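Local coordinates for protein formiminotetrahydrofolate cyclodeaminase (Thermotoga maritima, PDB 1O5H) that probably catalyses the cyclisation of 5-formiminotetrahydrofolate to 5,10-methenyltetrahydrofolate with release of ammonia, at residues 90-95 with 118-123; 30-35 with 94-99. One frame throughout, in Å; residues are numbered along the deposited sequence.

Contact 1 (90-95 with 118-123); sequences KKDMEA and ASVPMD
Val120 reaches out from helix 107-141 to meet Lys91, Asp92 and Ala95 on helix 68-100. The bond to its CB points at the facing helix, and the two methyls part from there. CG1, anti to the backbone N of Val120 (chi1 172°), settles against Asp92, 3.8 Å from the amide N and 3.9 Å from CB. CG2 takes the other branch and bridges Lys91 and Ala95, one turn apart, 3.9 Å from Lys91 CB and 4.2 Å from Ala95 CB; with CG1 on Asp92, the fork touches three residues. All of this is van der Waals contact. Lys91 gives only the root of its chain to the valine, and its end leads away from 118-123, toward a weak, long ion pair with Asp87; Lys91 NZ stays 6.0 Å from Asp123 OD2, too far for a direct ion pair. The two segments run nearly antiparallel, at 163°, with their axes 9.2 Å apart. The next residue, Pro121, has no N-H to offer the preceding turn, and helix 107-141 kinks there. Behind Val120, Pro121 packs on Glu164 and Val168 of helix 147-172, while Met122 reaches Met184 of helix 178-206. Across the contact, Asp92 and Met93 lean on Ala38 of helix 36-56, so the pair forms a partly buried seam between helices of the bundle.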
ATOM      1  N   LYS A  90      15.740  -1.900   4.406  1.00 38.38           N
ATOM      2  CA  LYS A  90      17.206  -1.941   4.229  1.00 42.45           C
ATOM      3  C   LYS A  90      17.666  -3.394   4.180  1.00 43.76           C
ATOM      4  O   LYS A  90      18.371  -3.797   3.252  1.00 43.62           O
ATOM      5  CB  LYS A  90      17.883  -1.201   5.397  1.00 42.25           C
ATOM      6  CG  LYS A  90      19.373  -0.875   5.328  1.00 42.30           C
ATOM      7  CD  LYS A  90      19.719  -0.171   6.668  1.00 46.28           C
ATOM      8  CE  LYS A  90      21.204  -0.075   7.095  1.00 54.00           C
ATOM      9  NZ  LYS A  90      22.223   0.381   6.105  1.00 56.37           N
ATOM     10  N   LYS A  91      17.241  -4.181   5.172  1.00 44.97           N
ATOM     11  CA  LYS A  91      17.612  -5.588   5.237  1.00 45.17           C
ATOM     12  C   LYS A  91      17.226  -6.305   3.967  1.00 46.52           C
ATOM     13  O   LYS A  91      18.033  -7.042   3.430  1.00 48.22           O
ATOM     14  CB  LYS A  91      16.965  -6.287   6.422  1.00 45.04           C
ATOM     15  CG  LYS A  91      17.644  -6.049   7.740  1.00 50.04           C
ATOM     16  CD  LYS A  91      17.607  -7.320   8.562  1.00 62.05           C
ATOM     17  CE  LYS A  91      18.499  -7.222   9.799  1.00 72.96           C
ATOM     18  NZ  LYS A  91      17.698  -6.782  10.968  1.00 80.01           N
ATOM     19  N   ASP A  92      16.002  -6.088   3.478  1.00 48.45           N
ATOM     20  CA  ASP A  92      15.519  -6.773   2.276  1.00 50.34           C
ATOM     21  C   ASP A  92      16.477  -6.580   1.111  1.00 54.30           C
ATOM     22  O   ASP A  92      16.724  -7.514   0.352  1.00 54.91           O
ATOM     23  CB  ASP A  92      14.137  -6.274   1.882  1.00 50.57           C
ATOM     24  CG  ASP A  92      13.581  -6.959   0.620  1.00 50.01           C
ATOM     25  OD1 ASP A  92      12.896  -8.000   0.765  1.00 50.26           O
ATOM     26  OD2 ASP A  92      13.732  -6.502  -0.547  1.00 46.57           O
HETATM   27  N   MSE A  93      17.023  -5.378   0.978  1.00 57.96           N
HETATM   28  CA  MSE A  93      17.933  -5.087  -0.119  1.00 65.00           C
HETATM   29  C   MSE A  93      19.270  -5.689   0.145  1.00 59.66           C
HETATM   30  O   MSE A  93      19.896  -6.220  -0.754  1.00 61.13           O
HETATM   31  CB  MSE A  93      18.060  -3.595  -0.331  1.00 64.53           C
HETATM   32  CG  MSE A  93      16.691  -2.930  -0.331  1.00 71.32           C
HETATM   33 SE   MSE A  93      16.721  -0.989  -0.553  1.00 84.93          SE
HETATM   34  CE  MSE A  93      15.037  -0.498   0.430  1.00 71.93           C
ATOM     35  N   GLU A  94      19.698  -5.633   1.389  1.00 56.75           N
ATOM     36  CA  GLU A  94      20.922  -6.296   1.774  1.00 56.05           C
ATOM     37  C   GLU A  94      20.806  -7.799   1.611  1.00 56.20           C
ATOM     38  O   GLU A  94      21.714  -8.444   1.099  1.00 57.88           O
ATOM     39  CB  GLU A  94      21.268  -5.962   3.209  1.00 55.53           C
ATOM     40  CG  GLU A  94      21.600  -4.501   3.434  1.00 56.04           C
ATOM     41  CD  GLU A  94      21.885  -4.210   4.890  1.00 58.07           C
ATOM     42  OE1 GLU A  94      22.035  -5.181   5.665  1.00 53.38           O
ATOM     43  OE2 GLU A  94      21.947  -3.018   5.264  1.00 61.10           O
ATOM     44  N   ALA A  95      19.679  -8.353   2.035  1.00 56.92           N
ATOM     45  CA  ALA A  95      19.488  -9.790   1.984  1.00 58.30           C
ATOM     46  C   ALA A  95      19.557 -10.286   0.555  1.00 59.09           C
ATOM     47  O   ALA A  95      20.120 -11.355   0.296  1.00 58.53           O
ATOM     48  CB  ALA A  95      18.176 -10.178   2.624  1.00 58.27           C
ATOM     49  N   ALA A 118      14.688 -14.990   3.665  1.00 39.80           N
ATOM     50  CA  ALA A 118      13.317 -15.347   3.905  1.00 37.92           C
ATOM     51  C   ALA A 118      12.798 -14.742   5.214  1.00 38.07           C
ATOM     52  O   ALA A 118      11.610 -14.490   5.347  1.00 40.27           O
ATOM     53  CB  ALA A 118      13.201 -16.841   3.914  1.00 36.58           C
ATOM     54  N   SER A 119      13.690 -14.490   6.166  1.00 37.31           N
ATOM     55  CA  SER A 119      13.280 -14.003   7.484  1.00 37.36           C
ATOM     56  C   SER A 119      12.824 -12.582   7.403  1.00 37.01           C
ATOM     57  O   SER A 119      12.022 -12.138   8.231  1.00 39.95           O
ATOM     58  CB  SER A 119      14.420 -14.076   8.504  1.00 35.03           C
ATOM     59  OG  SER A 119      14.782 -15.420   8.720  1.00 44.01           O
ATOM     60  N   VAL A 120      13.352 -11.853   6.429  1.00 34.64           N
ATOM     61  CA  VAL A 120      13.065 -10.436   6.369  1.00 32.64           C
ATOM     62  C   VAL A 120      11.575 -10.174   6.183  1.00 33.96           C
ATOM     63  O   VAL A 120      10.968  -9.558   7.072  1.00 33.26           O
ATOM     64  CB  VAL A 120      13.898  -9.709   5.334  1.00 32.61           C
ATOM     65  CG1 VAL A 120      13.409  -8.279   5.193  1.00 25.87           C
ATOM     66  CG2 VAL A 120      15.344  -9.751   5.745  1.00 27.06           C
ATOM     67  N   PRO A 121      10.956 -10.674   5.101  1.00 34.54           N
ATOM     68  CA  PRO A 121       9.507 -10.456   4.923  1.00 36.21           C
ATOM     69  C   PRO A 121       8.717 -11.069   6.068  1.00 37.75           C
ATOM     70  O   PRO A 121       7.744 -10.481   6.519  1.00 41.77           O
ATOM     71  CB  PRO A 121       9.178 -11.118   3.582  1.00 35.48           C
ATOM     72  CG  PRO A 121      10.366 -11.957   3.204  1.00 33.07           C
ATOM     73  CD  PRO A 121      11.527 -11.480   4.010  1.00 32.60           C
HETATM   74  N   MSE A 122       9.164 -12.211   6.571  1.00 37.93           N
HETATM   75  CA  MSE A 122       8.558 -12.802   7.750  1.00 38.41           C
HETATM   76  C   MSE A 122       8.459 -11.757   8.853  1.00 38.19           C
HETATM   77  O   MSE A 122       7.390 -11.561   9.433  1.00 37.83           O
HETATM   78  CB  MSE A 122       9.372 -14.017   8.206  1.00 38.63           C
HETATM   79  CG  MSE A 122       8.646 -14.951   9.162  1.00 45.55           C
HETATM   80 SE   MSE A 122       6.759 -15.395   8.758  1.00 58.65          SE
HETATM   81  CE  MSE A 122       6.995 -16.256   7.191  1.00 71.13           C
ATOM     82  N   ASP A 123       9.565 -11.062   9.108  1.00 39.63           N
ATOM     83  CA  ASP A 123       9.587 -10.029  10.138  1.00 40.65           C
ATOM     84  C   ASP A 123       8.628  -8.907   9.815  1.00 40.64           C
ATOM     85  O   ASP A 123       7.874  -8.483  10.686  1.00 43.53           O
ATOM     86  CB  ASP A 123      11.003  -9.545  10.408  1.00 38.68           C
ATOM     87  CG  ASP A 123      11.814 -10.586  11.180  1.00 47.70           C
ATOM     88  OD1 ASP A 123      11.171 -11.515  11.732  1.00 48.62           O
ATOM     89  OD2 ASP A 123      13.069 -10.582  11.297  1.00 49.44           O
TER

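Contact 2 (30-35 with 94-99); sequences RKPTPG and EAFEKV
Pro32 and Thr33 belong to an irregular segment, 30-35, that passes beside Phe96 and Glu97 on the helical segment 94-99. The backbones come closest at Thr33 and Phe96, whose CA atoms are 7.3 Å apart, so side chains do most of the bridging. Phe96 sends its ring toward the loop with CG anti to the backbone N (chi1 -170°). The far end of the ring, CE1 and CZ, meets the proline: Phe96 CE1 is 3.9 Å from both CB and CG of Pro32, and CZ is equally close to CB. The two side chains cross at about a right angle, and the carbonyl O of Pro32 sits over one face of the ring. Glu97 bends at chi2 (-73°), which carries its carboxylate back toward Thr33. Glu97 OE2 comes 3.6 Å from Thr33 OG1, too loose for a hydrogen bond, and 3.7 Å from the methyl CG2 of the same threonine. Most of these groups lie at the surface. On the loop's far end Arg30 makes a weak hydrogen bond to Arg59 of the second subunit. The arrangement is a helix-to-helix connection laid against a third helix: the loop leaves helix 20-28, touches helix 68-100 and ends at Gly35, the N-cap of helix 36-56.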
ATOM      1  N   ARG A  30      16.142  -0.373 -13.545  1.00 49.39           N
ATOM      2  CA  ARG A  30      16.485  -1.702 -14.028  1.00 51.42           C
ATOM      3  C   ARG A  30      17.508  -2.389 -13.096  1.00 51.51           C
ATOM      4  O   ARG A  30      18.456  -3.024 -13.541  1.00 53.45           O
ATOM      5  CB  ARG A  30      16.981  -1.580 -15.464  1.00 52.30           C
ATOM      6  CG  ARG A  30      16.501  -2.680 -16.370  1.00 53.63           C
ATOM      7  CD  ARG A  30      17.589  -3.660 -16.760  1.00 60.43           C
ATOM      8  NE  ARG A  30      17.170  -4.505 -17.871  1.00 51.77           N
ATOM      9  CZ  ARG A  30      17.666  -5.700 -18.112  1.00 49.90           C
ATOM     10  NH1 ARG A  30      18.599  -6.202 -17.308  1.00 44.37           N
ATOM     11  NH2 ARG A  30      17.218  -6.399 -19.145  1.00 51.31           N
ATOM     12  N   LYS A  31      17.304  -2.228 -11.796  1.00 51.50           N
ATOM     13  CA  LYS A  31      18.126  -2.840 -10.778  1.00 52.10           C
ATOM     14  C   LYS A  31      17.183  -3.670  -9.889  1.00 53.40           C
ATOM     15  O   LYS A  31      16.003  -3.353  -9.777  1.00 52.42           O
ATOM     16  CB  LYS A  31      18.828  -1.749  -9.962  1.00 52.29           C
ATOM     17  N   PRO A  32      17.668  -4.734  -9.259  1.00 54.82           N
ATOM     18  CA  PRO A  32      16.815  -5.484  -8.358  1.00 56.12           C
ATOM     19  C   PRO A  32      16.889  -5.018  -6.897  1.00 59.90           C
ATOM     20  O   PRO A  32      16.347  -5.717  -6.051  1.00 60.09           O
ATOM     21  CB  PRO A  32      17.392  -6.895  -8.468  1.00 56.27           C
ATOM     22  CG  PRO A  32      18.867  -6.677  -8.646  1.00 48.69           C
ATOM     23  CD  PRO A  32      19.024  -5.324  -9.337  1.00 54.14           C
ATOM     24  N   THR A  33      17.539  -3.876  -6.605  1.00 64.80           N
ATOM     25  CA  THR A  33      17.922  -3.508  -5.213  1.00 66.60           C
ATOM     26  C   THR A  33      16.694  -3.345  -4.358  1.00 66.92           C
ATOM     27  O   THR A  33      16.540  -4.169  -3.451  1.00 72.63           O
ATOM     28  CB  THR A  33      18.888  -2.254  -5.072  1.00 69.36           C
ATOM     29  OG1 THR A  33      20.077  -2.431  -5.859  1.00 74.00           O
ATOM     30  CG2 THR A  33      19.446  -2.114  -3.621  1.00 66.61           C
ATOM     31  N   PRO A  34      15.825  -2.334  -4.601  1.00 62.49           N
ATOM     32  CA  PRO A  34      14.544  -2.252  -3.855  1.00 56.44           C
ATOM     33  C   PRO A  34      13.452  -2.993  -4.634  1.00 53.69           C
ATOM     34  O   PRO A  34      13.043  -2.565  -5.708  1.00 52.82           O
ATOM     35  CB  PRO A  34      14.278  -0.747  -3.752  1.00 52.34           C
ATOM     36  CG  PRO A  34      15.156  -0.115  -4.824  1.00 57.08           C
ATOM     37  CD  PRO A  34      15.967  -1.203  -5.542  1.00 61.03           C
ATOM     38  N   GLY A  35      13.037  -4.142  -4.114  1.00 52.39           N
ATOM     39  CA  GLY A  35      11.994  -4.952  -4.744  1.00 47.71           C
ATOM     40  C   GLY A  35      10.674  -4.849  -4.000  1.00 45.17           C
ATOM     41  O   GLY A  35      10.490  -3.977  -3.132  1.00 44.55           O
ATOM     42  N   GLU A  94      19.698  -5.633   1.389  1.00 56.75           N
ATOM     43  CA  GLU A  94      20.922  -6.296   1.774  1.00 56.05           C
ATOM     44  C   GLU A  94      20.806  -7.799   1.611  1.00 56.20           C
ATOM     45  O   GLU A  94      21.714  -8.444   1.099  1.00 57.88           O
ATOM     46  CB  GLU A  94      21.268  -5.962   3.209  1.00 55.53           C
ATOM     47  CG  GLU A  94      21.600  -4.501   3.434  1.00 56.04           C
ATOM     48  CD  GLU A  94      21.885  -4.210   4.890  1.00 58.07           C
ATOM     49  OE1 GLU A  94      22.035  -5.181   5.665  1.00 53.38           O
ATOM     50  OE2 GLU A  94      21.947  -3.018   5.264  1.00 61.10           O
ATOM     51  N   ALA A  95      19.679  -8.353   2.035  1.00 56.92           N
ATOM     52  CA  ALA A  95      19.488  -9.790   1.984  1.00 58.30           C
ATOM     53  C   ALA A  95      19.557 -10.286   0.555  1.00 59.09           C
ATOM     54  O   ALA A  95      20.120 -11.355   0.296  1.00 58.53           O
ATOM     55  CB  ALA A  95      18.176 -10.178   2.624  1.00 58.27           C
ATOM     56  N   PHE A  96      19.004  -9.498  -0.364  1.00 60.95           N
ATOM     57  CA  PHE A  96      18.993  -9.858  -1.782  1.00 62.87           C
ATOM     58  C   PHE A  96      20.380  -9.838  -2.370  1.00 61.94           C
ATOM     59  O   PHE A  96      20.714 -10.701  -3.159  1.00 61.50           O
ATOM     60  CB  PHE A  96      18.098  -8.935  -2.606  1.00 64.68           C
ATOM     61  CG  PHE A  96      17.866  -9.418  -4.014  1.00 70.69           C
ATOM     62  CD1 PHE A  96      18.888  -9.342  -4.977  1.00 67.67           C
ATOM     63  CD2 PHE A  96      16.611  -9.953  -4.383  1.00 83.50           C
ATOM     64  CE1 PHE A  96      18.679  -9.799  -6.287  1.00 74.24           C
ATOM     65  CE2 PHE A  96      16.374 -10.410  -5.700  1.00 83.26           C
ATOM     66  CZ  PHE A  96      17.415 -10.332  -6.654  1.00 79.53           C
ATOM     67  N   GLU A  97      21.174  -8.836  -2.007  1.00 62.20           N
ATOM     68  CA  GLU A  97      22.563  -8.756  -2.469  1.00 62.33           C
ATOM     69  C   GLU A  97      23.318  -9.981  -2.030  1.00 60.43           C
ATOM     70  O   GLU A  97      23.946 -10.640  -2.839  1.00 61.98           O
ATOM     71  CB  GLU A  97      23.294  -7.529  -1.915  1.00 62.87           C
ATOM     72  CG  GLU A  97      22.611  -6.190  -2.156  1.00 70.95           C
ATOM     73  CD  GLU A  97      22.683  -5.697  -3.597  1.00 79.89           C
ATOM     74  OE1 GLU A  97      23.298  -6.377  -4.451  1.00 81.98           O
ATOM     75  OE2 GLU A  97      22.121  -4.608  -3.871  1.00 83.72           O
ATOM     76  N   LYS A  98      23.251 -10.274  -0.740  1.00 58.92           N
ATOM     77  CA  LYS A  98      23.910 -11.425  -0.163  1.00 58.04           C
ATOM     78  C   LYS A  98      23.530 -12.762  -0.829  1.00 60.36           C
ATOM     79  O   LYS A  98      24.405 -13.557  -1.136  1.00 60.80           O
ATOM     80  CB  LYS A  98      23.637 -11.451   1.324  1.00 56.93           C
ATOM     81  CG  LYS A  98      24.568 -12.320   2.081  1.00 56.84           C
ATOM     82  CD  LYS A  98      24.116 -12.496   3.516  1.00 62.49           C
ATOM     83  CE  LYS A  98      25.135 -13.325   4.291  1.00 70.33           C
ATOM     84  NZ  LYS A  98      24.840 -13.351   5.749  1.00 75.01           N
ATOM     85  N   VAL A  99      22.242 -13.005  -1.071  1.00 64.33           N
ATOM     86  CA  VAL A  99      21.805 -14.206  -1.814  1.00 67.61           C
ATOM     87  C   VAL A  99      22.360 -14.242  -3.249  1.00 71.49           C
ATOM     88  O   VAL A  99      22.989 -15.221  -3.643  1.00 71.76           O
ATOM     89  CB  VAL A  99      20.258 -14.370  -1.825  1.00 68.24           C
ATOM     90  CG1 VAL A  99      19.786 -15.324  -2.944  1.00 64.11           C
ATOM     91  CG2 VAL A  99      19.770 -14.854  -0.471  1.00 66.79           C
TER

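How the contacts relate
Contacts 1 and 2 use neighbouring parts of helix 68-100 and share Glu94 and Ala95; their centres are about 10 Å apart. Ala95 belongs to the valine contact, whereas Phe96 and Glu97, immediately after it, serve the loop. Met93, a selenomethionine here, joins the two directly: its CG lies 3.4 Å from Thr33 O and its SE atom 4.0 Å from Pro34 CB. Contact 1 is the deeper of the pair, its centre about 12 Å from that of the chain, against about 19 Å for contact 2. Together they join helix 68-100 to helix 107-141 and to the connection entering helix 36-56, parts of an all-helical fold first described as new.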